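Local structure of structural protein VP1 (Trichodysplasia spinulosa-associated polyomavirus, 4U60) at residues 199-203 / 233-238; 69-75 / 240-246; 91-96 / 223-228; 21-27 / 268-274. The protein forms the pentameric jelly-roll building block of the viral coat and binds sialylated glycans such as that of the ganglioside GM1. One frame throughout, in Å; residues are numbered along the deposited sequence. Where two conformers were deposited one is given.

Contact 1: 199-203 / 233-238; sequences ENTRY and VGPLCK. With EDO (1,2-ethanediol), chain S.
The carboxamide of Asn200 lies against the backbone of Leu236 and is read at both ends. Its OD1 accepts from Leu236 N at 2.8 Å, and its ND2 donates to Leu236 O at 2.8 Å, with that oxygen in the amide plane. Both bonds are nearly straight (169°), so the side chain pairs with one residue much as a strand partner would. The turn of CG anti to the backbone nitrogen (chi1 -162°) carries the amide across to the loop. ND2 is also hydrogen-bonded to Glu138 OE2, which forms a salt bridge with Lys238 NZ, and OD1 takes a hydroxyl of the ethanediol, O2, at 2.9 Å.

Pro235 packs next to this pairing. Its CB rests 3.4 Å from Asn200 O, while its CD sits over one face of the Arg202 guanidinium, offset toward the rim. The arginine chain bends at chi2 (-59°), which folds its head back toward the loop. There NH2 comes within 2.8 Å of Val233 O, and NH1 reaches Glu199 O only weakly. NE is held by Leu227 O. The ethanediol, probably from the crystallisation liquor, lies at the guanidinium edge, where its O1 accepts from Arg202 NH2 at 2.8 Å.

Pro235 and Cys237 add backbone bonds to Ala92 and Trp90 of strand 86-99. The Asn200 carboxamide and the Arg202 guanidinium thus fasten the loop before strand 241-254 to the start of strand 201-208, a strand-to-loop connection within the jelly-roll fold of VP1.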
# COMPACT_ATOMS: atom_id res chain seq x y z
N GLU C 199 -3.35 -24.63 -18.66
CA GLU C 199 -3.65 -23.85 -19.84
C GLU C 199 -5.16 -23.54 -19.94
O GLU C 199 -5.55 -22.56 -20.56
CB GLU C 199 -3.17 -24.59 -21.09
CG GLU C 199 -1.65 -24.84 -21.10
CD GLU C 199 -1.15 -26.15 -20.44
OE1 GLU C 199 -1.91 -26.86 -19.72
OE2 GLU C 199 0.06 -26.47 -20.68
N ASN C 200 -5.97 -24.37 -19.30
CA ASN C 200 -7.41 -24.28 -19.37
C ASN C 200 -8.04 -23.91 -18.02
O ASN C 200 -9.21 -24.17 -17.80
CB ASN C 200 -7.92 -25.64 -19.87
CG ASN C 200 -9.34 -25.57 -20.39
OD1 ASN C 200 -9.77 -24.58 -20.98
ND2 ASN C 200 -10.08 -26.67 -20.20
N THR C 201 -7.26 -23.28 -17.14
CA THR C 201 -7.72 -22.76 -15.84
C THR C 201 -7.10 -21.39 -15.63
O THR C 201 -5.98 -21.14 -16.04
CB THR C 201 -7.32 -23.71 -14.70
OG1 THR C 201 -8.07 -24.94 -14.84
CG2 THR C 201 -7.53 -23.10 -13.30
N ARG C 202 -7.82 -20.50 -14.97
CA ARG C 202 -7.22 -19.25 -14.51
C ARG C 202 -7.16 -19.32 -13.00
O ARG C 202 -8.14 -19.69 -12.36
CB ARG C 202 -8.07 -18.06 -14.92
CG ARG C 202 -8.47 -18.04 -16.38
CD ARG C 202 -7.27 -18.04 -17.32
NE ARG C 202 -7.79 -17.97 -18.68
CZ ARG C 202 -7.75 -18.94 -19.58
NH1 ARG C 202 -7.09 -20.10 -19.38
NH2 ARG C 202 -8.36 -18.74 -20.72
N TYR C 203 -6.02 -18.98 -12.42
CA TYR C 203 -5.92 -18.94 -10.95
C TYR C 203 -5.25 -17.65 -10.47
O TYR C 203 -4.47 -17.03 -11.20
CB TYR C 203 -5.19 -20.17 -10.36
CG TYR C 203 -3.78 -20.39 -10.86
CD1 TYR C 203 -2.70 -19.71 -10.30
CD2 TYR C 203 -3.53 -21.30 -11.89
CE1 TYR C 203 -1.40 -19.93 -10.77
CE2 TYR C 203 -2.25 -21.52 -12.36
CZ TYR C 203 -1.19 -20.84 -11.80
OH TYR C 203 0.08 -21.04 -12.27
N VAL C 233 -10.05 -16.16 -25.43
CA VAL C 233 -10.65 -17.47 -25.16
C VAL C 233 -10.63 -17.77 -23.67
O VAL C 233 -9.59 -17.68 -23.05
CB VAL C 233 -9.90 -18.60 -25.91
CG1 VAL C 233 -10.64 -19.92 -25.73
CG2 VAL C 233 -9.77 -18.27 -27.39
N GLY C 234 -11.79 -18.13 -23.13
CA GLY C 234 -11.93 -18.51 -21.73
C GLY C 234 -11.69 -20.00 -21.55
O GLY C 234 -11.59 -20.74 -22.54
N PRO C 235 -11.65 -20.47 -20.29
CA PRO C 235 -11.59 -21.92 -20.05
C PRO C 235 -12.74 -22.65 -20.77
O PRO C 235 -13.88 -22.18 -20.75
CB PRO C 235 -11.74 -22.02 -18.54
CG PRO C 235 -11.19 -20.72 -18.01
CD PRO C 235 -11.66 -19.71 -19.02
N LEU C 236 -12.42 -23.77 -21.40
CA LEU C 236 -13.40 -24.58 -22.16
C LEU C 236 -13.71 -25.83 -21.34
O LEU C 236 -12.81 -26.55 -20.92
CB LEU C 236 -12.85 -24.91 -23.54
CG LEU C 236 -12.55 -23.69 -24.42
CD1 LEU C 236 -11.82 -24.12 -25.68
CD2 LEU C 236 -13.82 -22.94 -24.79
N CYS C 237 -14.99 -26.02 -21.05
CA CYS C 237 -15.42 -26.99 -20.06
C CYS C 237 -15.55 -28.39 -20.63
O CYS C 237 -16.58 -28.77 -21.22
CB CYS C 237 -16.74 -26.52 -19.43
SG CYS C 237 -16.47 -25.01 -18.46
N LYS C 238 -14.48 -29.16 -20.43
CA LYS C 238 -14.38 -30.51 -20.96
C LYS C 238 -15.40 -31.42 -20.29
O LYS C 238 -15.56 -31.39 -19.06
CB LYS C 238 -12.96 -31.03 -20.76
CG LYS C 238 -11.94 -30.28 -21.60
CD LYS C 238 -10.52 -30.73 -21.29
CE LYS C 238 -9.51 -30.02 -22.18
NZ LYS C 238 -8.11 -30.43 -21.91
C1 EDO S . -8.41 -21.77 -22.40
O1 EDO S . -7.58 -20.63 -22.63
C2 EDO S . -8.74 -22.49 -23.71
O2 EDO S . -8.63 -23.92 -23.55

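Contact 2: 69-75 / 240-246; sequences STARINL and DGLYVSC
Thr70 and Ser245 face each other across the two strands, their hydroxyls hydrogen-bonded, OG1 to OG at 2.9 Å. On the same face of the sheet Arg72 lies across the ring of Tyr243. In the Tyr243 conformer described, Arg72 CG sits over one ring face in a CH-pi contact, 4.1 Å from the centroid. The extended arginine chain, with CG anti to the backbone nitrogen (chi1 176°), runs on past the phenol, and the guanidinium stands almost perpendicular to the ring (89°). A water accepts from Arg72 NH2 at 2.7 Å and is hydrogen-bonded to Tyr243 OH in this conformer. One face of the guanidinium is covered by Gly241 CA, 3.4 Å from Arg72 NH2, where the bare backbone allows so close an approach.

The opposite face of the sheet is largely apolar. Ile73 meets Leu242 through their CB atoms at 4.3 Å, and Leu75 sets CD2 against Leu242 CB at 4.1 Å. Ser69 has its CB by the sulfur of Cys246 and its OG bonded to Asn30 O.

What places these pairs is a regular antiparallel ladder. Reciprocal bonds link Ser69 with Cys246, Ala71 with Val244 and Ile73 with Leu242, the shortest being Ile73 N to Leu242 O at 2.7 Å. Leu75 N to Asp240 O extends the pattern beyond the strand end.

Strand 69-74 thus runs along one edge of strand 241-254, whose other edge is bonded to strand 129-136 through Tyr243 and Ser245. On the mostly apolar face, Leu242 and Val244 pack on Ile271 and Phe269 of strand 260-279, and Ile73 and Leu75 on Ile25 of strand 12-29.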
# COMPACT_ATOMS: atom_id res chain seq x y z
N SER C 69 -10.57 -26.09 -1.04
CA SER C 69 -11.95 -26.35 -1.39
C SER C 69 -12.04 -26.52 -2.89
O SER C 69 -11.36 -25.84 -3.64
CB SER C 69 -12.82 -25.18 -0.97
OG SER C 69 -12.74 -24.96 0.43
N THR C 70 -12.92 -27.40 -3.35
CA THR C 70 -13.12 -27.57 -4.78
C THR C 70 -14.46 -28.25 -5.08
O THR C 70 -15.01 -28.99 -4.27
CB THR C 70 -11.95 -28.37 -5.42
OG1 THR C 70 -11.98 -28.21 -6.85
CG2 THR C 70 -12.02 -29.85 -5.07
N ALA C 71 -14.96 -27.95 -6.27
CA ALA C 71 -16.17 -28.59 -6.79
C ALA C 71 -16.11 -28.66 -8.30
O ALA C 71 -15.49 -27.81 -8.96
CB ALA C 71 -17.42 -27.81 -6.39
N ARG C 72 -16.73 -29.71 -8.84
CA ARG C 72 -17.02 -29.81 -10.25
C ARG C 72 -18.51 -29.57 -10.39
O ARG C 72 -19.31 -30.29 -9.78
CB ARG C 72 -16.68 -31.19 -10.80
CG ARG C 72 -17.05 -31.37 -12.25
CD ARG C 72 -16.90 -32.83 -12.68
NE ARG C 72 -17.16 -32.98 -14.11
CZ ARG C 72 -18.36 -33.00 -14.65
NH1 ARG C 72 -19.46 -32.91 -13.90
NH2 ARG C 72 -18.48 -33.14 -15.98
N ILE C 73 -18.88 -28.59 -11.21
CA ILE C 73 -20.29 -28.31 -11.45
C ILE C 73 -20.68 -28.85 -12.83
O ILE C 73 -20.01 -28.58 -13.82
CB ILE C 73 -20.59 -26.79 -11.42
CG1 ILE C 73 -20.12 -26.15 -10.10
CG2 ILE C 73 -22.07 -26.53 -11.68
CD1 ILE C 73 -20.69 -26.72 -8.84
N ASN C 74 -21.77 -29.60 -12.86
CA ASN C 74 -22.32 -30.13 -14.10
C ASN C 74 -23.02 -29.06 -14.87
O ASN C 74 -23.95 -28.43 -14.35
CB ASN C 74 -23.34 -31.21 -13.79
CG ASN C 74 -22.71 -32.44 -13.22
OD1 ASN C 74 -21.84 -33.04 -13.86
ND2 ASN C 74 -23.11 -32.82 -12.02
N LEU C 75 -22.61 -28.86 -16.11
CA LEU C 75 -23.21 -27.88 -16.98
C LEU C 75 -24.24 -28.55 -17.88
O LEU C 75 -24.23 -29.78 -18.07
CB LEU C 75 -22.16 -27.20 -17.82
CG LEU C 75 -21.06 -26.50 -17.02
CD1 LEU C 75 -19.98 -25.98 -17.96
CD2 LEU C 75 -21.61 -25.38 -16.15
N ASP C 240 -18.49 -31.04 -20.26
CA ASP C 240 -19.49 -30.17 -19.61
C ASP C 240 -19.33 -30.08 -18.09
O ASP C 240 -20.31 -30.02 -17.36
CB ASP C 240 -20.91 -30.67 -19.98
CG ASP C 240 -21.14 -30.70 -21.47
OD1 ASP C 240 -20.50 -29.90 -22.20
OD2 ASP C 240 -21.95 -31.56 -21.93
N GLY C 241 -18.08 -29.98 -17.62
CA GLY C 241 -17.81 -29.80 -16.20
C GLY C 241 -17.07 -28.49 -16.00
O GLY C 241 -16.12 -28.21 -16.73
N LEU C 242 -17.50 -27.73 -15.02
CA LEU C 242 -16.83 -26.48 -14.62
C LEU C 242 -16.18 -26.73 -13.28
O LEU C 242 -16.82 -27.20 -12.35
CB LEU C 242 -17.88 -25.38 -14.48
CG LEU C 242 -17.43 -24.02 -13.93
CD1 LEU C 242 -16.41 -23.39 -14.87
CD2 LEU C 242 -18.65 -23.13 -13.75
N TYR C 243 -14.91 -26.35 -13.17
CA TYR C 243 -14.14 -26.63 -11.97
C TYR C 243 -13.80 -25.34 -11.25
O TYR C 243 -13.21 -24.44 -11.85
CB TYR C 243 -12.89 -27.43 -12.37
CG TYR C 243 -13.23 -28.74 -13.07
CD1 TYR C 243 -13.70 -28.76 -14.37
CD2 TYR C 243 -13.08 -29.94 -12.41
CE1 TYR C 243 -14.01 -29.95 -15.00
CE2 TYR C 243 -13.38 -31.13 -13.02
CZ TYR C 243 -13.84 -31.13 -14.31
OH TYR C 243 -14.12 -32.33 -14.90
N VAL C 244 -14.16 -25.30 -9.97
CA VAL C 244 -13.96 -24.11 -9.14
C VAL C 244 -13.23 -24.54 -7.89
O VAL C 244 -13.60 -25.54 -7.25
CB VAL C 244 -15.32 -23.48 -8.76
CG1 VAL C 244 -15.12 -22.24 -7.93
CG2 VAL C 244 -16.12 -23.18 -10.03
N SER C 245 -12.19 -23.78 -7.52
CA SER C 245 -11.36 -24.14 -6.39
C SER C 245 -10.97 -22.90 -5.62
O SER C 245 -10.85 -21.83 -6.22
CB SER C 245 -10.09 -24.86 -6.85
OG SER C 245 -10.40 -25.94 -7.74
N CYS C 246 -10.69 -23.05 -4.33
CA CYS C 246 -10.29 -21.88 -3.55
C CYS C 246 -9.73 -22.24 -2.19
O CYS C 246 -9.80 -23.40 -1.76
CB CYS C 246 -11.46 -20.90 -3.39
SG CYS C 246 -12.88 -21.53 -2.48
O HOH W 1 -15.97 -33.10 -16.94

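Contact 3: 91-96 / 223-228; sequences EAVSVK and VTTVLL
Leu227 packs its branched end into the buried part of this contact. Its CD1 lies 3.9 Å from Ala92 CB and its CD2 4.0 Å from Val95 CG1, while CB lies beside the carbonyl oxygens of Ala92 and Val93. The Ala92 oxygen is buried here without a polar partner in the model. Val95 CG1, turned between the backbone nitrogen and carbonyl carbon (chi1 57°), also leans on Thr225 CB, the two side chains running side by side.

Backbone bonds are few. Val95 and Thr225 exchange a reciprocal pair, Thr225 N to Val95 O at 2.8 Å, whereas Leu227 N reaches Val93 O at 2.9 Å from well above its carbonyl plane. Val93 and Ser94 form a classic beta bulge opposite Leu272 of strand 260-279. Ser94 and Val226 make a non-hydrogen-bonded pair.

In contrast to buried Leu227 and Val95, the end at Val223 and Thr224 is exposed. On one face the bent Lys96 chain crosses Thr224, CG against OG1, before its NZ bonds to Asn221 O. On the other a water bridges Val223 O and Thr225 OG1, each at 3.0 Å, and makes a weak bond to Val95 O.

Segment 225-226 thus lines one edge of strand 86-99, whose other edge pairs with strand 260-279. Inward, Val95 packs on Phe133 and Leu227 on Val135, both of strand 129-136, while Leu227 and Thr225 also touch Tyr204 of strand 201-208.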
# COMPACT_ATOMS: atom_id res chain seq x y z
N GLU C 91 -17.80 -22.06 -22.52
CA GLU C 91 -16.59 -21.28 -22.32
C GLU C 91 -16.85 -20.32 -21.16
O GLU C 91 -17.81 -19.57 -21.21
CB GLU C 91 -16.31 -20.49 -23.59
CG GLU C 91 -15.10 -19.58 -23.55
CD GLU C 91 -14.98 -18.74 -24.80
OE1 GLU C 91 -15.87 -18.82 -25.67
OE2 GLU C 91 -13.99 -17.98 -24.91
N ALA C 92 -16.02 -20.38 -20.13
CA ALA C 92 -16.16 -19.48 -18.98
C ALA C 92 -15.59 -18.11 -19.35
O ALA C 92 -14.43 -17.99 -19.68
CB ALA C 92 -15.42 -20.05 -17.78
N VAL C 93 -16.44 -17.09 -19.31
CA VAL C 93 -16.10 -15.76 -19.80
C VAL C 93 -15.60 -14.85 -18.66
O VAL C 93 -14.67 -14.10 -18.83
CB VAL C 93 -17.33 -15.09 -20.42
CG1 VAL C 93 -17.02 -13.67 -20.87
CG2 VAL C 93 -17.88 -15.91 -21.58
N SER C 94 -16.26 -14.95 -17.52
CA SER C 94 -15.98 -14.06 -16.39
C SER C 94 -16.52 -14.64 -15.11
O SER C 94 -17.41 -15.50 -15.12
CB SER C 94 -16.62 -12.68 -16.63
OG SER C 94 -18.03 -12.76 -16.75
N VAL C 95 -15.99 -14.14 -13.99
CA VAL C 95 -16.46 -14.54 -12.66
C VAL C 95 -16.54 -13.33 -11.76
O VAL C 95 -15.65 -12.47 -11.79
CB VAL C 95 -15.57 -15.63 -12.03
CG1 VAL C 95 -14.11 -15.18 -11.93
CG2 VAL C 95 -16.12 -16.06 -10.68
N LYS C 96 -17.60 -13.26 -10.97
CA LYS C 96 -17.69 -12.34 -9.83
C LYS C 96 -17.53 -13.23 -8.61
O LYS C 96 -18.29 -14.17 -8.39
CB LYS C 96 -19.04 -11.62 -9.81
CG LYS C 96 -19.33 -10.83 -11.07
CD LYS C 96 -20.65 -10.07 -11.02
CE LYS C 96 -20.57 -8.82 -10.16
NZ LYS C 96 -21.90 -8.20 -9.95
N VAL C 223 -17.41 -6.17 -8.71
CA VAL C 223 -16.16 -6.46 -9.45
C VAL C 223 -16.28 -7.75 -10.27
O VAL C 223 -16.61 -8.82 -9.73
CB VAL C 223 -14.95 -6.56 -8.50
CG1 VAL C 223 -13.70 -6.99 -9.25
CG2 VAL C 223 -14.70 -5.23 -7.79
N THR C 224 -15.99 -7.64 -11.56
CA THR C 224 -16.03 -8.77 -12.50
C THR C 224 -14.60 -9.09 -12.92
O THR C 224 -13.85 -8.19 -13.31
CB THR C 224 -16.89 -8.40 -13.71
OG1 THR C 224 -18.25 -8.23 -13.29
CG2 THR C 224 -16.85 -9.52 -14.77
N THR C 225 -14.21 -10.34 -12.80
CA THR C 225 -12.88 -10.80 -13.22
C THR C 225 -13.03 -11.49 -14.59
O THR C 225 -13.76 -12.46 -14.70
CB THR C 225 -12.31 -11.80 -12.22
OG1 THR C 225 -12.26 -11.21 -10.91
CG2 THR C 225 -10.94 -12.27 -12.66
N VAL C 226 -12.39 -10.96 -15.61
CA VAL C 226 -12.44 -11.52 -16.96
C VAL C 226 -11.55 -12.76 -17.00
O VAL C 226 -10.39 -12.72 -16.60
CB VAL C 226 -11.98 -10.47 -17.99
CG1 VAL C 226 -11.90 -11.08 -19.39
CG2 VAL C 226 -12.93 -9.27 -17.99
N LEU C 227 -12.12 -13.87 -17.48
CA LEU C 227 -11.42 -15.15 -17.58
C LEU C 227 -10.87 -15.43 -18.99
O LEU C 227 -10.18 -16.44 -19.21
CB LEU C 227 -12.34 -16.30 -17.13
CG LEU C 227 -12.80 -16.24 -15.67
CD1 LEU C 227 -13.91 -17.25 -15.45
CD2 LEU C 227 -11.64 -16.52 -14.72
N LEU C 228 -11.19 -14.57 -19.94
CA LEU C 228 -10.64 -14.69 -21.29
C LEU C 228 -9.12 -14.51 -21.29
O LEU C 228 -8.59 -13.67 -20.57
CB LEU C 228 -11.28 -13.65 -22.20
CG LEU C 228 -12.81 -13.70 -22.32
CD1 LEU C 228 -13.27 -12.71 -23.38
CD2 LEU C 228 -13.32 -15.10 -22.66
O HOH W 2 -14.53 -10.84 -8.96

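Contact 4: 21-27 / 268-274; sequences SITTIEL and YFNILLR
Tyr268 opens the run beside Glu26, its OH 2.4 Å from Glu26 OE1, a separation so short that it is doubtful as modelled. The extended glutamate chain, CG anti to the backbone nitrogen (chi1 -176°), brings its carboxylate carbon to the ring edge, and carboxylate and ring planes are 60° apart. Pro195 and Ser196 of a neighbouring subunit pack on this pair.

Phe269 turns to the other face, where its CB meets Leu27 CD2 at 3.8 Å and the ring edge faces Leu27 O; the two backbones bond reciprocally. Asn270 points back to the side of Glu26, and its CA lies 3.4 Å from Ile25 O in a CA-H...O contact. Ile271 pairs with Ile25 through the straightest of the backbone bonds, Ile271 N to Ile25 O at 2.8 Å (175°).

Leu272 sets CD1 against two methyl groups, Ile22 CG2 at 3.3 Å, tighter than usual, and Thr24 CG2 at 3.7 Å. Leu273 returns to the Ile25 side, its CD1 3.9 Å from Ile25 CG1 while it lies alongside Thr23, with which it shares two backbone bonds. Arg274 offers its CB to Ile22 CD1 at 3.5 Å; its extended chain carries the guanidinium away to a salt bridge with Glu91.

The mainly apolar face serves the interior: Phe269 and Ile271 pack on strand 241-254, Ile25 on Leu75 and Leu273 on Cys237. Charge is kept to the other face, where Arg274 is neutralised by Glu91 and Glu26 lies at the subunit boundary.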
# COMPACT_ATOMS: atom_id res chain seq x y z
N SER C 21 -27.67 -19.30 -25.69
CA SER C 21 -26.19 -19.39 -25.82
C SER C 21 -25.38 -19.00 -24.58
O SER C 21 -24.18 -19.27 -24.51
CB SER C 21 -25.68 -18.54 -26.99
OG SER C 21 -26.00 -17.17 -26.82
N ILE C 22 -26.03 -18.35 -23.61
CA ILE C 22 -25.38 -17.95 -22.35
C ILE C 22 -26.02 -18.68 -21.19
O ILE C 22 -27.20 -19.01 -21.23
CB ILE C 22 -25.52 -16.43 -22.12
CG1 ILE C 22 -24.98 -15.64 -23.32
CG2 ILE C 22 -24.84 -16.00 -20.84
CD1 ILE C 22 -23.48 -15.75 -23.50
N THR C 23 -25.25 -18.91 -20.14
CA THR C 23 -25.78 -19.45 -18.91
C THR C 23 -24.89 -18.95 -17.78
O THR C 23 -23.77 -18.52 -18.01
CB THR C 23 -25.86 -20.99 -18.93
OG1 THR C 23 -26.76 -21.43 -17.90
CG2 THR C 23 -24.49 -21.66 -18.73
N THR C 24 -25.40 -19.01 -16.57
CA THR C 24 -24.64 -18.59 -15.41
C THR C 24 -24.69 -19.69 -14.38
O THR C 24 -25.69 -20.42 -14.27
CB THR C 24 -25.17 -17.29 -14.80
OG1 THR C 24 -26.50 -17.52 -14.33
CG2 THR C 24 -25.20 -16.18 -15.83
N ILE C 25 -23.60 -19.82 -13.64
CA ILE C 25 -23.50 -20.78 -12.56
C ILE C 25 -23.18 -19.99 -11.30
O ILE C 25 -22.23 -19.19 -11.29
CB ILE C 25 -22.37 -21.79 -12.83
CG1 ILE C 25 -22.73 -22.70 -14.00
CG2 ILE C 25 -22.03 -22.60 -11.57
CD1 ILE C 25 -23.93 -23.60 -13.76
N GLU C 26 -23.94 -20.22 -10.26
CA GLU C 26 -23.72 -19.59 -8.99
C GLU C 26 -23.49 -20.68 -7.95
O GLU C 26 -24.20 -21.69 -7.92
CB GLU C 26 -24.95 -18.75 -8.66
CG GLU C 26 -24.86 -17.95 -7.41
CD GLU C 26 -26.13 -17.14 -7.19
OE1 GLU C 26 -26.03 -15.90 -7.08
OE2 GLU C 26 -27.23 -17.72 -7.15
N LEU C 27 -22.47 -20.50 -7.13
CA LEU C 27 -22.19 -21.46 -6.06
C LEU C 27 -21.39 -20.80 -4.97
O LEU C 27 -20.87 -19.71 -5.15
CB LEU C 27 -21.43 -22.67 -6.59
CG LEU C 27 -19.96 -22.41 -6.93
CD1 LEU C 27 -19.07 -23.62 -6.69
CD2 LEU C 27 -19.85 -21.97 -8.38
N TYR C 268 -17.93 -17.10 -2.50
CA TYR C 268 -19.03 -17.13 -3.45
C TYR C 268 -18.52 -16.90 -4.86
O TYR C 268 -17.56 -16.17 -5.06
CB TYR C 268 -20.00 -16.02 -3.07
CG TYR C 268 -21.02 -15.71 -4.13
CD1 TYR C 268 -22.21 -16.43 -4.19
CD2 TYR C 268 -20.80 -14.71 -5.06
CE1 TYR C 268 -23.17 -16.15 -5.17
CE2 TYR C 268 -21.75 -14.42 -6.04
CZ TYR C 268 -22.94 -15.14 -6.08
OH TYR C 268 -23.88 -14.85 -7.04
N PHE C 269 -19.18 -17.52 -5.83
CA PHE C 269 -18.85 -17.36 -7.24
C PHE C 269 -20.10 -17.21 -8.09
O PHE C 269 -21.07 -17.94 -7.89
CB PHE C 269 -18.12 -18.60 -7.79
CG PHE C 269 -16.88 -19.00 -7.03
CD1 PHE C 269 -16.98 -19.81 -5.90
CD2 PHE C 269 -15.61 -18.66 -7.50
CE1 PHE C 269 -15.85 -20.24 -5.23
CE2 PHE C 269 -14.48 -19.08 -6.80
CZ PHE C 269 -14.63 -19.86 -5.67
N ASN C 270 -20.03 -16.30 -9.05
CA ASN C 270 -21.04 -16.20 -10.10
C ASN C 270 -20.29 -16.15 -11.42
O ASN C 270 -19.60 -15.18 -11.72
CB ASN C 270 -21.91 -14.95 -9.92
CG ASN C 270 -23.06 -14.88 -10.92
OD1 ASN C 270 -24.22 -15.11 -10.57
ND2 ASN C 270 -22.75 -14.56 -12.16
N ILE C 271 -20.41 -17.23 -12.19
CA ILE C 271 -19.63 -17.42 -13.40
C ILE C 271 -20.54 -17.36 -14.62
O ILE C 271 -21.57 -18.03 -14.69
CB ILE C 271 -18.89 -18.77 -13.34
CG1 ILE C 271 -17.95 -18.79 -12.14
CG2 ILE C 271 -18.15 -19.02 -14.65
CD1 ILE C 271 -17.53 -20.16 -11.68
N LEU C 272 -20.15 -16.52 -15.58
CA LEU C 272 -20.86 -16.38 -16.84
C LEU C 272 -20.20 -17.26 -17.87
O LEU C 272 -18.98 -17.20 -18.01
CB LEU C 272 -20.80 -14.92 -17.29
CG LEU C 272 -21.48 -14.60 -18.61
CD1 LEU C 272 -22.99 -14.68 -18.44
CD2 LEU C 272 -21.06 -13.23 -19.11
N LEU C 273 -20.99 -18.07 -18.58
CA LEU C 273 -20.46 -18.95 -19.63
C LEU C 273 -21.22 -18.76 -20.92
O LEU C 273 -22.40 -18.37 -20.91
CB LEU C 273 -20.52 -20.43 -19.24
CG LEU C 273 -19.79 -20.78 -17.94
CD1 LEU C 273 -20.81 -20.91 -16.83
CD2 LEU C 273 -19.00 -22.05 -18.06
N ARG C 274 -20.55 -19.07 -22.02
CA ARG C 274 -21.12 -18.91 -23.34
C ARG C 274 -20.78 -20.13 -24.18
O ARG C 274 -19.81 -20.83 -23.92
CB ARG C 274 -20.60 -17.64 -24.02
CG ARG C 274 -19.13 -17.66 -24.40
CD ARG C 274 -18.68 -16.35 -24.99
NE ARG C 274 -17.23 -16.31 -25.22
CZ ARG C 274 -16.52 -15.20 -25.46
NH1 ARG C 274 -17.11 -14.01 -25.52
NH2 ARG C 274 -15.22 -15.27 -25.66

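How the contacts relate
Contacts 2 and 4 are long antiparallel ladders whose apolar faces meet in the interior. Contact 3 adjoins contact 4 in the same sheet through bonds such as Lys96 O with Asn270 N, but its own pairing is short and bulged. Contact 1, with no strand pairing, relies on side-chain amide and guanidinium groups; it joins contact 3 through Gly234 to Glu91 and Pro235 to Ala92, and reaches contacts 2 and 4 through Cys237. All four are partly buried. Contact 2 lies closest to the middle of the chain, about 11 Å between centres, and contacts 1, 3 and 4 lie farther out, at about 16 to 18 Å.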